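Local coordinates for protein methyl-coenzyme M reductase subunit gamma (Methanosarcina barkeri, PDB 1E6Y) that forms the gamma subunit of the nickel enzyme that reduces methyl-coenzyme M with coenzyme B, releasing methane and the mixed heterodisulfide in the last step of methanogenesis, at residues Asp165-Asp170 and Arg175-Gly180; Gly119-Glu124 and Lys135-Thr140; Gln5-Ala10 and Lys19-Lys24; Gly23-Leu28 and Ser102-Ile107. One frame throughout, in Å; residues are numbered along the deposited sequence.

Interaction 1 of 4, residues Asp165-Asp170 and Arg175-Gly180; sequences DGVMFD and RRLENG
The carbonyl oxygen of Met168 is gripped by both terminal nitrogens of Arg175, with NH2 at 2.9 Å from Met168 O and NH1 at 3.1 Å from it. The oxygen lies in the guanidinium plane, so the group meets it end-on, and NH1 approaches in the plane of the carbonyl at a C=O...N angle of 159°. Val167 covers one face of the guanidinium: its CG1 stands 3.2 Å from Arg175 NH1, above the plane and toward the rim. The arginine chain starts with CG between the backbone N and carbonyl carbon (chi1 66°) and bends again at chi2, which turns its end back to the chain 165-170, while NE bonds Ala148 O of strand 148-150. Cut back to alanine, this position would probably leave Met168 O without these two donors and open a gap beneath the Val167 methyl. Farther along, Val167 CG2 rests 4.1 Å from Leu177 CB. A water bridges the same end of the contact, donating to Asp165 OD2 and accepting from Leu177 N at 2.8 Å. The other carboxylate oxygen, Asp165 OD1, accepts from Val167 N and closes an Asx turn. The whole pins the irregular chain 165-170 to strand 175-178, an outermost strand of the three-stranded antiparallel sheet, by an arginine side chain bonded twice to one backbone carbonyl instead of by strand pairing.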
# COMPACT_ATOMS: atom_id res chain seq x y z
N ASP C 165 -48.57 16.51 -20.62
CA ASP C 165 -49.52 17.05 -19.65
C ASP C 165 -48.84 17.91 -18.57
O ASP C 165 -49.48 18.30 -17.59
CB ASP C 165 -50.33 15.92 -19.00
CG ASP C 165 -49.46 14.95 -18.20
OD1 ASP C 165 -48.23 15.11 -18.15
OD2 ASP C 165 -50.04 14.00 -17.63
N GLY C 166 -47.53 18.11 -18.71
CA GLY C 166 -46.81 19.01 -17.83
C GLY C 166 -46.29 18.39 -16.55
O GLY C 166 -45.78 19.08 -15.67
N VAL C 167 -46.43 17.07 -16.44
CA VAL C 167 -46.00 16.35 -15.24
C VAL C 167 -44.61 15.75 -15.47
O VAL C 167 -44.31 15.25 -16.56
CB VAL C 167 -47.00 15.23 -14.88
CG1 VAL C 167 -46.46 14.36 -13.76
CG2 VAL C 167 -48.34 15.84 -14.47
N MET C 168 -43.75 15.85 -14.46
CA MET C 168 -42.40 15.30 -14.55
C MET C 168 -42.42 13.77 -14.47
O MET C 168 -43.03 13.19 -13.57
CB MET C 168 -41.52 15.86 -13.43
CG MET C 168 -40.14 15.22 -13.37
SD MET C 168 -39.08 15.92 -12.11
CE MET C 168 -40.04 15.60 -10.64
N PHE C 169 -41.69 13.15 -15.39
CA PHE C 169 -41.54 11.69 -15.45
C PHE C 169 -41.22 11.07 -14.09
O PHE C 169 -40.36 11.55 -13.36
CB PHE C 169 -40.44 11.33 -16.46
CG PHE C 169 -40.02 9.88 -16.43
CD1 PHE C 169 -40.79 8.91 -17.05
CD2 PHE C 169 -38.85 9.50 -15.77
CE1 PHE C 169 -40.40 7.57 -17.02
CE2 PHE C 169 -38.45 8.17 -15.74
CZ PHE C 169 -39.23 7.20 -16.37
N ASP C 170 -41.96 10.01 -13.77
CA ASP C 170 -41.65 9.16 -12.63
C ASP C 170 -41.58 7.72 -13.13
O ASP C 170 -42.55 7.19 -13.68
CB ASP C 170 -42.75 9.29 -11.56
CG ASP C 170 -42.42 8.56 -10.26
OD1 ASP C 170 -41.41 7.83 -10.20
OD2 ASP C 170 -43.19 8.72 -9.29
N ARG C 175 -47.38 9.46 -8.73
CA ARG C 175 -48.33 10.57 -8.78
C ARG C 175 -48.49 10.98 -10.24
O ARG C 175 -47.56 10.94 -11.04
CB ARG C 175 -47.85 11.75 -7.93
CG ARG C 175 -46.61 12.48 -8.34
CD ARG C 175 -46.81 13.65 -9.28
NE ARG C 175 -45.63 14.30 -9.80
CZ ARG C 175 -44.82 13.88 -10.76
NH1 ARG C 175 -45.09 12.70 -11.33
NH2 ARG C 175 -43.79 14.60 -11.17
N ARG C 176 -49.73 11.40 -10.55
CA ARG C 176 -49.98 11.83 -11.93
C ARG C 176 -51.20 12.75 -11.97
O ARG C 176 -51.93 12.83 -10.99
CB ARG C 176 -50.27 10.60 -12.80
CG ARG C 176 -51.60 9.95 -12.46
CD ARG C 176 -51.62 8.49 -12.92
NE ARG C 176 -50.73 7.72 -12.04
CZ ARG C 176 -51.08 7.26 -10.85
NH1 ARG C 176 -52.30 7.44 -10.36
NH2 ARG C 176 -50.19 6.59 -10.11
N LEU C 177 -51.44 13.35 -13.14
CA LEU C 177 -52.60 14.19 -13.42
C LEU C 177 -53.84 13.34 -13.67
O LEU C 177 -53.87 12.54 -14.61
CB LEU C 177 -52.33 15.05 -14.66
CG LEU C 177 -52.46 16.57 -14.60
CD1 LEU C 177 -53.02 17.06 -15.93
CD2 LEU C 177 -53.36 17.00 -13.45
N GLU C 178 -54.86 13.54 -12.85
CA GLU C 178 -56.14 12.86 -13.04
C GLU C 178 -57.29 13.85 -12.87
O GLU C 178 -57.48 14.41 -11.79
CB GLU C 178 -56.29 11.72 -12.03
CG GLU C 178 -55.47 10.48 -12.36
CD GLU C 178 -55.59 9.38 -11.31
OE1 GLU C 178 -56.54 9.40 -10.50
OE2 GLU C 178 -54.73 8.48 -11.32
N ASN C 179 -58.02 14.08 -13.96
CA ASN C 179 -59.16 15.01 -13.96
C ASN C 179 -58.73 16.42 -13.56
O ASN C 179 -59.43 17.10 -12.80
CB ASN C 179 -60.27 14.50 -13.02
CG ASN C 179 -60.62 13.05 -13.28
OD1 ASN C 179 -60.76 12.62 -14.43
ND2 ASN C 179 -60.71 12.26 -12.21
N GLY C 180 -57.57 16.84 -14.04
CA GLY C 180 -57.10 18.19 -13.80
C GLY C 180 -56.48 18.41 -12.43
O GLY C 180 -56.15 19.55 -12.08
O HOH W 1 -49.66 12.83 -15.19

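Interaction 2 of 4, residues Gly119-Glu124 and Lys135-Thr140; sequences GRQIVE and KVQMET. With F43 (factor 430), chain L.
A strand of the four-stranded antiparallel sheet and the end of the helix that follows it meet here, through Gln137 of helix 127-139 and the side chains of Gln121 and Val123 on strand 121-126. Gln137 NE2 stops 4.0 Å from Val123 CG2, a methyl placed beside the backbone N with CG1 anti to it (chi1 177°). The amide of Gln121 lies near that of Gln137, the planes 72° apart. Gln137 turns its polar end elsewhere: OE1 accepts from Arg101 NH1 of helix 98-108, which satisfies this buried oxygen. Alternate residues of the strand serve opposite sides, so that Gln121 and Val123 point to the helix while Ile122 points away from it. Just before the strand, the chain enters the factor 430 pocket, where Gly119 lies tight against the cofactor and its N donates to F43 O7C at 2.6 Å. Arg120 NH1 forms a salt bridge with the sulfonate of coenzyme M, and its NE is bonded to Gln86 OE1, which is likely to steady the guanidinium. At the helix end, Thr140 OG1 donates to Val136 O at 2.7 Å, and Thr140 N reaches the same oxygen from the opposite face of its plane. Lys135 NZ bridges to Glu139 OE2 at 2.9 Å, one helical turn on.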
# COMPACT_ATOMS: atom_id res chain seq x y z
N GLY C 119 -30.76 15.65 -8.55
CA GLY C 119 -32.04 15.02 -8.84
C GLY C 119 -32.91 14.72 -7.64
O GLY C 119 -34.02 14.22 -7.79
N ARG C 120 -32.41 15.04 -6.44
CA ARG C 120 -33.14 14.76 -5.22
C ARG C 120 -32.68 15.76 -4.15
O ARG C 120 -31.55 16.24 -4.20
CB ARG C 120 -32.92 13.32 -4.73
CG ARG C 120 -31.44 12.94 -4.76
CD ARG C 120 -31.13 11.50 -4.35
NE ARG C 120 -31.18 11.30 -2.92
CZ ARG C 120 -30.31 10.75 -2.09
NH1 ARG C 120 -29.12 10.25 -2.42
NH2 ARG C 120 -30.69 10.72 -0.81
N GLN C 121 -33.61 16.16 -3.30
CA GLN C 121 -33.28 16.96 -2.12
C GLN C 121 -34.00 16.32 -0.95
O GLN C 121 -35.17 15.95 -1.05
CB GLN C 121 -33.73 18.41 -2.30
CG GLN C 121 -33.23 19.36 -1.22
CD GLN C 121 -34.11 19.39 0.02
OE1 GLN C 121 -33.68 19.82 1.09
NE2 GLN C 121 -35.36 18.94 -0.12
N ILE C 122 -33.31 16.22 0.18
CA ILE C 122 -33.83 15.48 1.32
C ILE C 122 -33.71 16.29 2.61
O ILE C 122 -32.81 17.11 2.76
CB ILE C 122 -33.10 14.11 1.46
CG1 ILE C 122 -33.73 13.29 2.59
CG2 ILE C 122 -31.61 14.32 1.71
CD1 ILE C 122 -33.25 11.85 2.62
N VAL C 123 -34.72 16.16 3.46
CA VAL C 123 -34.59 16.58 4.85
C VAL C 123 -34.74 15.37 5.76
O VAL C 123 -35.77 14.69 5.73
CB VAL C 123 -35.64 17.65 5.22
CG1 VAL C 123 -35.52 18.02 6.70
CG2 VAL C 123 -35.45 18.89 4.36
N GLU C 124 -33.67 15.03 6.47
CA GLU C 124 -33.75 14.06 7.55
C GLU C 124 -33.89 14.79 8.88
O GLU C 124 -33.24 15.81 9.11
CB GLU C 124 -32.49 13.18 7.58
CG GLU C 124 -32.42 12.15 6.47
CD GLU C 124 -31.43 11.05 6.78
OE1 GLU C 124 -30.48 10.85 5.99
OE2 GLU C 124 -31.60 10.37 7.82
N LYS C 135 -44.89 19.11 5.91
CA LYS C 135 -46.21 19.71 5.71
C LYS C 135 -46.13 21.05 5.00
O LYS C 135 -46.91 21.32 4.08
CB LYS C 135 -46.93 19.88 7.06
CG LYS C 135 -48.39 20.28 6.94
CD LYS C 135 -49.14 19.95 8.21
CE LYS C 135 -50.46 19.25 7.90
NZ LYS C 135 -51.51 20.22 7.50
N VAL C 136 -45.16 21.88 5.39
CA VAL C 136 -44.97 23.17 4.75
C VAL C 136 -44.52 23.01 3.30
O VAL C 136 -45.03 23.69 2.41
CB VAL C 136 -43.92 24.03 5.52
CG1 VAL C 136 -43.75 25.39 4.83
CG2 VAL C 136 -44.36 24.23 6.96
N GLN C 137 -43.64 22.04 3.05
CA GLN C 137 -43.17 21.78 1.70
C GLN C 137 -44.28 21.24 0.80
O GLN C 137 -44.34 21.57 -0.38
CB GLN C 137 -42.00 20.79 1.72
CG GLN C 137 -40.76 21.33 2.41
CD GLN C 137 -39.51 20.57 2.02
OE1 GLN C 137 -38.90 20.84 0.98
NE2 GLN C 137 -39.12 19.60 2.84
N MET C 138 -45.21 20.49 1.39
CA MET C 138 -46.32 19.90 0.64
C MET C 138 -47.40 20.93 0.31
O MET C 138 -48.03 20.85 -0.75
CB MET C 138 -46.94 18.74 1.43
CG MET C 138 -46.04 17.52 1.58
SD MET C 138 -45.59 16.75 0.01
CE MET C 138 -47.07 15.80 -0.36
N GLU C 139 -47.62 21.88 1.22
CA GLU C 139 -48.77 22.77 1.15
C GLU C 139 -48.49 24.11 0.48
O GLU C 139 -49.40 24.73 -0.08
CB GLU C 139 -49.34 23.02 2.55
CG GLU C 139 -49.97 21.80 3.21
CD GLU C 139 -50.69 22.12 4.51
OE1 GLU C 139 -50.32 23.10 5.18
OE2 GLU C 139 -51.62 21.37 4.87
N THR C 140 -47.24 24.56 0.54
CA THR C 140 -46.90 25.89 0.07
C THR C 140 -46.33 25.91 -1.35
O THR C 140 -46.09 24.86 -1.95
CB THR C 140 -45.90 26.59 1.01
OG1 THR C 140 -44.64 25.91 0.97
CG2 THR C 140 -46.43 26.61 2.44
NI F43 L . -26.00 7.17 -8.18
NA F43 L . -25.14 5.25 -7.75
CHA F43 L . -23.71 5.30 -9.82
C1A F43 L . -24.46 4.74 -8.65
C2A F43 L . -24.37 3.12 -8.52
C3A F43 L . -25.67 2.95 -7.63
C4A F43 L . -25.61 4.23 -6.84
C5A F43 L . -23.12 2.71 -7.69
C6A F43 L . -23.05 1.18 -7.55
O7A F43 L . -22.70 0.46 -8.53
N8A F43 L . -23.36 0.60 -6.42
C9A F43 L . -24.43 2.47 -9.87
CAA F43 L . -27.06 2.80 -8.46
CBA F43 L . -27.22 1.44 -9.07
CCA F43 L . -28.55 0.83 -8.83
ODA F43 L . -29.58 1.38 -9.34
OEA F43 L . -28.64 -0.21 -8.14
NB F43 L . -26.90 7.05 -6.31
CHB F43 L . -26.93 4.62 -6.15
C1B F43 L . -26.86 5.81 -5.41
C2B F43 L . -28.05 6.03 -4.27
C3B F43 L . -28.83 7.31 -4.89
C4B F43 L . -27.84 7.71 -5.97
N5B F43 L . -25.68 5.96 -4.44
C6B F43 L . -25.91 6.24 -3.20
O7B F43 L . -25.03 6.32 -2.34
C8B F43 L . -27.40 6.44 -2.98
C9B F43 L . -28.86 4.77 -4.06
CAB F43 L . -30.24 6.76 -5.50
CBB F43 L . -31.05 7.87 -6.10
CCB F43 L . -32.36 7.31 -6.56
ODB F43 L . -33.11 6.93 -5.65
OEB F43 L . -32.66 7.21 -7.77
NC F43 L . -27.04 8.87 -8.71
CHC F43 L . -28.21 9.07 -6.60
C1C F43 L . -27.83 9.52 -7.80
C2C F43 L . -28.29 10.86 -8.28
C3C F43 L . -27.76 10.85 -9.75
C4C F43 L . -26.93 9.64 -9.83
C5C F43 L . -27.56 12.01 -7.51
C6C F43 L . -28.00 13.36 -7.98
O7C F43 L . -29.24 13.63 -7.93
O8C F43 L . -27.15 14.19 -8.41
C8C F43 L . -28.95 10.63 -10.72
C9C F43 L . -29.91 11.83 -10.88
CAC F43 L . -31.08 11.58 -11.83
OBC F43 L . -31.22 10.48 -12.42
OCC F43 L . -31.89 12.54 -11.99
ND F43 L . -25.49 7.10 -10.11
CHD F43 L . -26.25 9.33 -10.93
C5D F43 L . -24.26 8.70 -13.08
C6D F43 L . -25.18 9.86 -13.33
C7D F43 L . -25.95 10.27 -12.10
O8D F43 L . -26.29 11.47 -12.11
C9D F43 L . -24.17 5.24 -13.09
CAD F43 L . -23.36 5.53 -14.28
OBD F43 L . -23.61 4.94 -15.39
OCD F43 L . -22.41 6.37 -14.19
C1D F43 L . -25.51 7.95 -11.08
C2D F43 L . -24.95 7.59 -12.41
C3D F43 L . -24.17 6.29 -12.05
C4D F43 L . -24.78 5.89 -10.78

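Interaction 3 of 4, residues Gln5-Ala10 and Lys19-Lys24; sequences QYYPGA and KHMSGK
The N-terminal chain 5-10 runs past the last turn of helix 12-22 without regular structure, the two backbones coming nearest at Tyr6 and Met21, whose CA atoms are 6.9 Å apart. That helix closes at Gly23 in a Schellman motif, its positive phi accompanied by weak bonds back into the last turn. Just before this end, Ser22 lays its CB over one face of the Tyr6 ring, 4.0 Å from the centroid and 24° off the normal, a CH-pi contact displaced toward the CE1 and CZ side. The serine hydroxyl is occupied within the helix, with OG bonded to Arg18 O. Met21 reaches the other way along the same tyrosine: its CB is 4.0 Å from Tyr6 CD2, and a bend at chi3 (87°) brings CE to 3.6 Å from Tyr6 O. The sulfur lies 3.9 Å from Tyr7 CB and obliquely beside the Tyr7 ring, 5.2 Å from its centroid, a Met-aromatic contact. Tyr7 CG is anti to its backbone N (chi1 -162°), and the ring leads away from the helix to meet Phe100 edge-to-face; its hydroxyl bonds an acidic side chain of another chain. Tyr6 N is held by Glu338 of the beta subunit, so the chain joins the helix end to a subunit interface. A leucine in place of Tyr6 would probably leave Ser22 CB without its aromatic face and lose the water bridge at the hydroxyl. That water sits 2.8 Å from Tyr6 OH and donates to Ser22 O at 3.1 Å.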
# COMPACT_ATOMS: atom_id res chain seq x y z
N GLN C 5 -30.50 39.66 4.70
CA GLN C 5 -30.83 39.95 3.31
C GLN C 5 -30.87 38.68 2.44
O GLN C 5 -31.40 38.71 1.32
CB GLN C 5 -29.84 40.95 2.71
CG GLN C 5 -28.38 40.52 2.77
CD GLN C 5 -27.43 41.62 2.34
OE1 GLN C 5 -27.86 42.72 1.97
NE2 GLN C 5 -26.14 41.33 2.36
N TYR C 6 -30.26 37.61 2.94
CA TYR C 6 -30.40 36.26 2.39
C TYR C 6 -29.66 35.98 1.08
O TYR C 6 -28.84 35.06 1.01
CB TYR C 6 -31.88 35.88 2.23
CG TYR C 6 -32.61 35.77 3.54
CD1 TYR C 6 -33.46 36.79 3.98
CD2 TYR C 6 -32.43 34.66 4.37
CE1 TYR C 6 -34.10 36.71 5.21
CE2 TYR C 6 -33.07 34.57 5.61
CZ TYR C 6 -33.90 35.60 6.02
OH TYR C 6 -34.55 35.51 7.24
N TYR C 7 -29.98 36.74 0.03
CA TYR C 7 -29.50 36.42 -1.31
C TYR C 7 -29.52 37.68 -2.18
O TYR C 7 -30.41 38.52 -2.05
CB TYR C 7 -30.40 35.35 -1.93
CG TYR C 7 -29.78 34.63 -3.11
CD1 TYR C 7 -28.75 33.71 -2.93
CD2 TYR C 7 -30.19 34.91 -4.41
CE1 TYR C 7 -28.14 33.08 -4.01
CE2 TYR C 7 -29.59 34.29 -5.50
CZ TYR C 7 -28.56 33.38 -5.29
OH TYR C 7 -27.96 32.76 -6.37
N PRO C 8 -28.52 37.82 -3.07
CA PRO C 8 -28.49 38.94 -4.01
C PRO C 8 -29.48 38.78 -5.16
O PRO C 8 -30.26 37.83 -5.19
CB PRO C 8 -27.04 38.94 -4.51
CG PRO C 8 -26.64 37.51 -4.41
CD PRO C 8 -27.27 37.03 -3.13
N GLY C 9 -29.46 39.73 -6.09
CA GLY C 9 -30.27 39.62 -7.29
C GLY C 9 -31.55 40.43 -7.24
O GLY C 9 -32.14 40.62 -6.17
N ALA C 10 -32.02 40.83 -8.41
CA ALA C 10 -33.18 41.70 -8.51
C ALA C 10 -34.21 41.20 -9.52
O ALA C 10 -35.07 41.96 -9.97
CB ALA C 10 -32.74 43.12 -8.86
N LYS C 19 -37.69 34.33 -0.86
CA LYS C 19 -38.93 33.83 -0.26
C LYS C 19 -38.74 32.43 0.33
O LYS C 19 -39.16 32.16 1.46
CB LYS C 19 -40.06 33.80 -1.29
CG LYS C 19 -40.68 35.15 -1.55
CD LYS C 19 -41.81 35.05 -2.56
CE LYS C 19 -42.39 36.42 -2.87
NZ LYS C 19 -43.49 36.32 -3.87
N HIS C 20 -38.07 31.56 -0.42
CA HIS C 20 -37.80 30.20 0.03
C HIS C 20 -36.85 30.16 1.23
O HIS C 20 -37.13 29.49 2.22
CB HIS C 20 -37.22 29.37 -1.12
CG HIS C 20 -38.21 29.06 -2.20
ND1 HIS C 20 -38.11 27.94 -3.01
CD2 HIS C 20 -39.34 29.70 -2.59
CE1 HIS C 20 -39.13 27.92 -3.85
NE2 HIS C 20 -39.89 28.97 -3.61
N MET C 21 -35.78 30.94 1.15
CA MET C 21 -34.79 31.00 2.23
C MET C 21 -35.38 31.55 3.52
O MET C 21 -35.13 31.02 4.60
CB MET C 21 -33.60 31.85 1.81
CG MET C 21 -32.78 31.26 0.67
SD MET C 21 -31.39 32.30 0.23
CE MET C 21 -30.13 31.70 1.37
N SER C 22 -36.18 32.61 3.40
CA SER C 22 -36.78 33.25 4.57
C SER C 22 -38.04 32.55 5.05
O SER C 22 -38.59 32.90 6.10
CB SER C 22 -37.09 34.72 4.26
OG SER C 22 -38.11 34.84 3.29
N GLY C 23 -38.52 31.58 4.28
CA GLY C 23 -39.70 30.83 4.67
C GLY C 23 -41.01 31.58 4.48
O GLY C 23 -42.05 31.16 4.99
N LYS C 24 -40.96 32.68 3.74
CA LYS C 24 -42.16 33.44 3.42
C LYS C 24 -42.82 32.87 2.17
O LYS C 24 -42.60 33.35 1.06
CB LYS C 24 -41.80 34.92 3.24
CG LYS C 24 -41.33 35.57 4.53
CD LYS C 24 -40.84 36.99 4.33
CE LYS C 24 -40.33 37.57 5.64
NZ LYS C 24 -39.98 39.01 5.53
O HOH W 2 -36.28 33.47 8.05

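Interaction 4 of 4, residues Gly23-Leu28 and Ser102-Ile107; sequences GKLEKL and SYFAAI
The ring of Phe104 has Gly23 CA at its edge, near the ring plane and 4.2 Å from CD1, while Leu25 approaches the same CD1-CE1 part of the ring obliquely. Leu25 CD1 does the touching: it is 3.5 Å from Phe104 CE1 and 3.8 Å from Phe104 CD1, so a single methyl rests against one bond of the ring. A chi1 of 163° sends the Phe104 ring off opposite its amide nitrogen, out from helix 98-108 to the bend where helix 12-22 ends. Gly23 brings bare backbone to the ring edge there, and Lys24 forms the centre of an inverse gamma turn that swings the chain on to Leu25. Other residues complete the surroundings of the ring. Phe109 meets it with the planes at about 65°, and Val136 and Gln137 of helix 127-139 also touch it, so Phe104 joins three helical elements of the subunit. Leu25 in turn packs on His20 and Thr140. The carbon atoms of Gly23 and Leu25 meet only carbon of Phe104, and the contact is therefore apolar, resting on shape and on the burial of the aromatic ring; the chain 23-28 gets its polar anchors elsewhere, as where Glu26 N bonds Glu141 OE1.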
# COMPACT_ATOMS: atom_id res chain seq x y z
N GLY C 23 -38.52 31.58 4.28
CA GLY C 23 -39.70 30.83 4.67
C GLY C 23 -41.01 31.58 4.48
O GLY C 23 -42.05 31.16 4.99
N LYS C 24 -40.96 32.68 3.74
CA LYS C 24 -42.16 33.44 3.42
C LYS C 24 -42.82 32.87 2.17
O LYS C 24 -42.60 33.35 1.06
CB LYS C 24 -41.80 34.92 3.24
CG LYS C 24 -41.33 35.57 4.53
CD LYS C 24 -40.84 36.99 4.33
CE LYS C 24 -40.33 37.57 5.64
NZ LYS C 24 -39.98 39.01 5.53
N LEU C 25 -43.57 31.79 2.37
CA LEU C 25 -44.12 31.00 1.27
C LEU C 25 -45.64 31.00 1.33
O LEU C 25 -46.22 30.66 2.36
CB LEU C 25 -43.61 29.56 1.36
CG LEU C 25 -42.10 29.33 1.27
CD1 LEU C 25 -41.76 27.93 1.75
CD2 LEU C 25 -41.65 29.53 -0.16
N GLU C 26 -46.27 31.31 0.20
CA GLU C 26 -47.72 31.29 0.11
C GLU C 26 -48.26 29.87 0.20
O GLU C 26 -47.78 28.96 -0.49
CB GLU C 26 -48.17 31.92 -1.21
CG GLU C 26 -49.69 31.98 -1.39
CD GLU C 26 -50.12 32.67 -2.67
OE1 GLU C 26 -51.34 32.89 -2.84
OE2 GLU C 26 -49.25 32.98 -3.52
N LYS C 27 -49.20 29.66 1.12
CA LYS C 27 -49.91 28.39 1.22
C LYS C 27 -50.89 28.27 0.05
O LYS C 27 -51.68 29.19 -0.19
CB LYS C 27 -50.67 28.32 2.55
CG LYS C 27 -51.27 26.96 2.87
CD LYS C 27 -51.95 27.00 4.23
CE LYS C 27 -52.43 25.62 4.65
NZ LYS C 27 -53.37 25.04 3.65
N LEU C 28 -50.78 27.18 -0.70
CA LEU C 28 -51.57 27.02 -1.92
C LEU C 28 -52.56 25.87 -1.85
O LEU C 28 -53.48 25.79 -2.66
CB LEU C 28 -50.64 26.81 -3.12
CG LEU C 28 -49.74 27.98 -3.54
CD1 LEU C 28 -48.95 27.60 -4.77
CD2 LEU C 28 -50.58 29.22 -3.82
N SER C 102 -32.98 23.19 0.64
CA SER C 102 -32.09 22.95 1.77
C SER C 102 -31.88 24.20 2.62
O SER C 102 -31.85 24.12 3.85
CB SER C 102 -30.75 22.41 1.28
OG SER C 102 -30.89 21.07 0.85
N TYR C 103 -31.79 25.36 1.97
CA TYR C 103 -31.69 26.64 2.68
C TYR C 103 -32.97 26.91 3.46
O TYR C 103 -32.92 27.33 4.61
CB TYR C 103 -31.47 27.80 1.70
CG TYR C 103 -30.21 27.69 0.87
CD1 TYR C 103 -29.11 26.95 1.32
CD2 TYR C 103 -30.13 28.28 -0.39
CE1 TYR C 103 -27.98 26.78 0.52
CE2 TYR C 103 -29.01 28.12 -1.19
CZ TYR C 103 -27.94 27.37 -0.74
OH TYR C 103 -26.86 27.18 -1.57
N PHE C 104 -34.11 26.66 2.82
CA PHE C 104 -35.41 26.75 3.48
C PHE C 104 -35.43 25.94 4.78
O PHE C 104 -35.83 26.46 5.83
CB PHE C 104 -36.50 26.25 2.52
CG PHE C 104 -37.80 25.91 3.19
CD1 PHE C 104 -38.63 26.92 3.69
CD2 PHE C 104 -38.19 24.58 3.35
CE1 PHE C 104 -39.82 26.60 4.33
CE2 PHE C 104 -39.38 24.26 3.99
CZ PHE C 104 -40.20 25.27 4.48
N ALA C 105 -34.95 24.70 4.72
CA ALA C 105 -34.96 23.81 5.88
C ALA C 105 -33.98 24.27 6.96
O ALA C 105 -34.35 24.39 8.13
CB ALA C 105 -34.65 22.38 5.45
N ALA C 106 -32.76 24.61 6.54
CA ALA C 106 -31.70 25.00 7.47
C ALA C 106 -32.02 26.30 8.22
O ALA C 106 -31.69 26.43 9.40
CB ALA C 106 -30.38 25.16 6.72
N ILE C 107 -32.66 27.24 7.53
CA ILE C 107 -32.93 28.56 8.10
C ILE C 107 -34.18 28.57 8.98
O ILE C 107 -34.21 29.26 10.00
CB ILE C 107 -33.07 29.62 6.97
CG1 ILE C 107 -31.71 29.84 6.30
CG2 ILE C 107 -33.61 30.94 7.52
CD1 ILE C 107 -31.77 30.60 5.00

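In the fold
Along the chain the order is interaction 3, interaction 4, interaction 2 and interaction 1, although the second segment of interaction 4 comes much later than its first. Interactions 3 and 4 share Gly23 and Lys24 at the end of helix 12-22, their centres about 10 Å apart. Interaction 4 lies about 9 Å, centre to centre, from interaction 2, near the middle of the subunit: Leu28 N meets Glu139 O, and helix 98-108 lies against strand 121-126. Interaction 1 stands apart, its centre about 18 Å from that of interaction 2, on the three-stranded sheet. The connected run thus leads from the N-terminal chain on the beta subunit to the strand that follows directly on residues of the factor 430 pocket.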